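Local coordinates for protein peptidyl-prolyl cis-trans isomerase cyclophilin-type (Toxoplasma gondii, PDB 3BO7) that probably speeds protein folding by catalysing the cis-trans isomerisation of peptide bonds that precede proline, as a member of the cyclophilin family, at residues Arg36-Val40 / Lys41-Asp45. Numbering follows the deposited sequence.
Sequences RLCAV and KYFDD. With EDO (1,2-ethanediol), chain N.
Leu37 meets Tyr42 and Phe43 where helix 28-39 of this cyclophilin ends in a Schellman motif. Lys41, with a positive phi of 62°, is the C-prime residue. Lys41 N gives a hydrogen bond to Cys38 O (3.2 Å). One residue on, Tyr42 N turns back to Leu37 O (3.2 Å) in a rather bent bond, with an N-H...O angle of 136°. Lys41 also opens a type I beta turn that ends at Asp44, closed by Asp44 N to Lys41 O, and the chain leads on towards strand 48-52. The cap and the turn together place Tyr42 and Phe43 against the last turn of the helix. The Leu37 side chain touches both rings. Leu37 CB touches Phe43 CE2 (3.5 Å) and lies near Tyr42 CB; Leu37 CG comes closest to Tyr42 CD2. Beyond it the branches divide: Leu37 CD1 packs on Phe43 CZ (3.7 Å) and also borders Tyr42 CD2, whereas Leu37 CD2 sits over one face of the tyrosine in a CH-pi contact, 3.8 Å from the centroid of the Tyr42 ring. With CG anti to the backbone N (chi1 179°), the Tyr42 ring lies alongside Leu37, both side chains pointing the same way. Farther out, Tyr42 OH is hydrogen-bonded to Ser117 OG, and the ring makes a cation-pi contact with Arg65. Phe43 stacks with Phe34 of the same helix and touches Ile169 of strand 166-171, so the helix end, the turn and the sheet share one apolar cluster. Cys38 SG makes an oblique sulfur-aromatic contact with the Phe43 ring, 4.2 Å from Phe43 CD2.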
loop_
_atom_site.group_PDB
_atom_site.type_symbol
_atom_site.label_atom_id
_atom_site.label_comp_id
_atom_site.label_asym_id
_atom_site.label_seq_id
_atom_site.Cartn_x
_atom_site.Cartn_y
_atom_site.Cartn_z
ATOM N N ARG A 36 0.465 11.210 -6.577
ATOM C CA ARG A 36 0.441 11.440 -8.028
ATOM C C ARG A 36 -0.333 10.346 -8.776
ATOM O O ARG A 36 -0.991 10.631 -9.780
ATOM C CB ARG A 36 1.850 11.604 -8.598
ATOM C CG ARG A 36 2.535 12.907 -8.184
ATOM C CD ARG A 36 3.847 13.108 -8.896
ATOM N NE ARG A 36 4.771 13.939 -8.130
ATOM C CZ ARG A 36 5.770 14.636 -8.667
ATOM N NH1 ARG A 36 5.958 14.615 -9.978
ATOM N NH2 ARG A 36 6.578 15.364 -7.901
ATOM N N LEU A 37 -0.276 9.115 -8.265
ATOM C CA LEU A 37 -1.005 7.978 -8.842
ATOM C C LEU A 37 -2.481 8.022 -8.474
ATOM O O LEU A 37 -3.337 7.738 -9.315
ATOM C CB LEU A 37 -0.392 6.638 -8.398
ATOM C CG LEU A 37 0.978 6.225 -8.952
ATOM C CD1 LEU A 37 1.468 4.971 -8.255
ATOM C CD2 LEU A 37 0.937 6.020 -10.453
ATOM N N CYS A 38 -2.769 8.368 -7.214
ATOM C CA CYS A 38 -4.140 8.674 -6.784
ATOM C C CYS A 38 -4.804 9.737 -7.679
ATOM O O CYS A 38 -5.990 9.627 -8.000
ATOM C CB CYS A 38 -4.176 9.127 -5.321
ATOM S SG CYS A 38 -3.861 7.820 -4.129
ATOM N N ALA A 39 -4.028 10.743 -8.084
ATOM C CA ALA A 39 -4.531 11.838 -8.914
ATOM C C ALA A 39 -5.136 11.352 -10.235
ATOM O O ALA A 39 -6.217 11.807 -10.627
ATOM C CB ALA A 39 -3.429 12.873 -9.167
ATOM N N VAL A 40 -4.457 10.416 -10.897
ATOM C CA VAL A 40 -4.881 9.890 -12.199
ATOM C C VAL A 40 -5.693 8.591 -12.099
ATOM O O VAL A 40 -5.849 7.873 -13.098
ATOM C CB VAL A 40 -3.682 9.674 -13.149
ATOM C CG1 VAL A 40 -3.000 10.987 -13.445
ATOM C CG2 VAL A 40 -2.687 8.665 -12.563
ATOM N N LYS A 41 -6.196 8.300 -10.897
ATOM C CA LYS A 41 -7.084 7.146 -10.621
ATOM C C LYS A 41 -6.466 5.754 -10.876
ATOM O O LYS A 41 -7.174 4.748 -10.965
ATOM C CB LYS A 41 -8.450 7.294 -11.332
ATOM C CG LYS A 41 -9.186 8.630 -11.091
ATOM C CD LYS A 41 -9.388 8.935 -9.609
ATOM C CE LYS A 41 -10.099 10.274 -9.379
ATOM N NZ LYS A 41 -11.539 10.247 -9.777
ATOM N N TYR A 42 -5.141 5.719 -10.965
ATOM C CA TYR A 42 -4.336 4.504 -11.115
ATOM C C TYR A 42 -4.774 3.300 -10.270
ATOM O O TYR A 42 -4.775 2.166 -10.761
ATOM C CB TYR A 42 -2.887 4.874 -10.798
ATOM C CG TYR A 42 -1.876 3.766 -10.860
ATOM C CD1 TYR A 42 -1.169 3.500 -12.041
ATOM C CD2 TYR A 42 -1.583 3.008 -9.724
ATOM C CE1 TYR A 42 -0.222 2.489 -12.084
ATOM C CE2 TYR A 42 -0.646 1.999 -9.765
ATOM C CZ TYR A 42 0.035 1.748 -10.937
ATOM O OH TYR A 42 0.977 0.750 -10.946
ATOM N N PHE A 43 -5.142 3.538 -9.010
ATOM C CA PHE A 43 -5.455 2.444 -8.084
ATOM C C PHE A 43 -6.893 1.928 -8.178
ATOM O O PHE A 43 -7.214 0.869 -7.623
ATOM C CB PHE A 43 -5.111 2.822 -6.639
ATOM C CG PHE A 43 -3.638 2.965 -6.384
ATOM C CD1 PHE A 43 -2.822 1.838 -6.275
ATOM C CD2 PHE A 43 -3.062 4.231 -6.257
ATOM C CE1 PHE A 43 -1.449 1.965 -6.042
ATOM C CE2 PHE A 43 -1.695 4.373 -6.020
ATOM C CZ PHE A 43 -0.881 3.236 -5.912
ATOM N N ASP A 44 -7.751 2.676 -8.870
ATOM C CA ASP A 44 -9.134 2.264 -9.082
ATOM C C ASP A 44 -9.149 0.921 -9.791
ATOM O O ASP A 44 -8.505 0.759 -10.833
ATOM C CB ASP A 44 -9.898 3.307 -9.909
ATOM C CG ASP A 44 -10.243 4.565 -9.111
ATOM O OD1 ASP A 44 -9.642 4.804 -8.030
ATOM O OD2 ASP A 44 -11.125 5.321 -9.578
ATOM N N ASP A 45 -9.869 -0.031 -9.198
ATOM C CA ASP A 45 -10.057 -1.397 -9.729
ATOM C C ASP A 45 -8.893 -2.375 -9.476
ATOM O O ASP A 45 -9.000 -3.559 -9.791
ATOM C CB ASP A 45 -10.475 -1.385 -11.211
ATOM C CG ASP A 45 -11.798 -0.654 -11.443
ATOM O OD1 ASP A 45 -12.729 -0.806 -10.615
ATOM O OD2 ASP A 45 -11.904 0.080 -12.451
HETATM C C1 EDO N . 9.617 15.272 -9.864
HETATM O O1 EDO N . 10.498 14.158 -10.047
HETATM C C2 EDO N . 9.169 15.772 -11.233
HETATM O O2 EDO N . 7.930 16.490 -11.133
#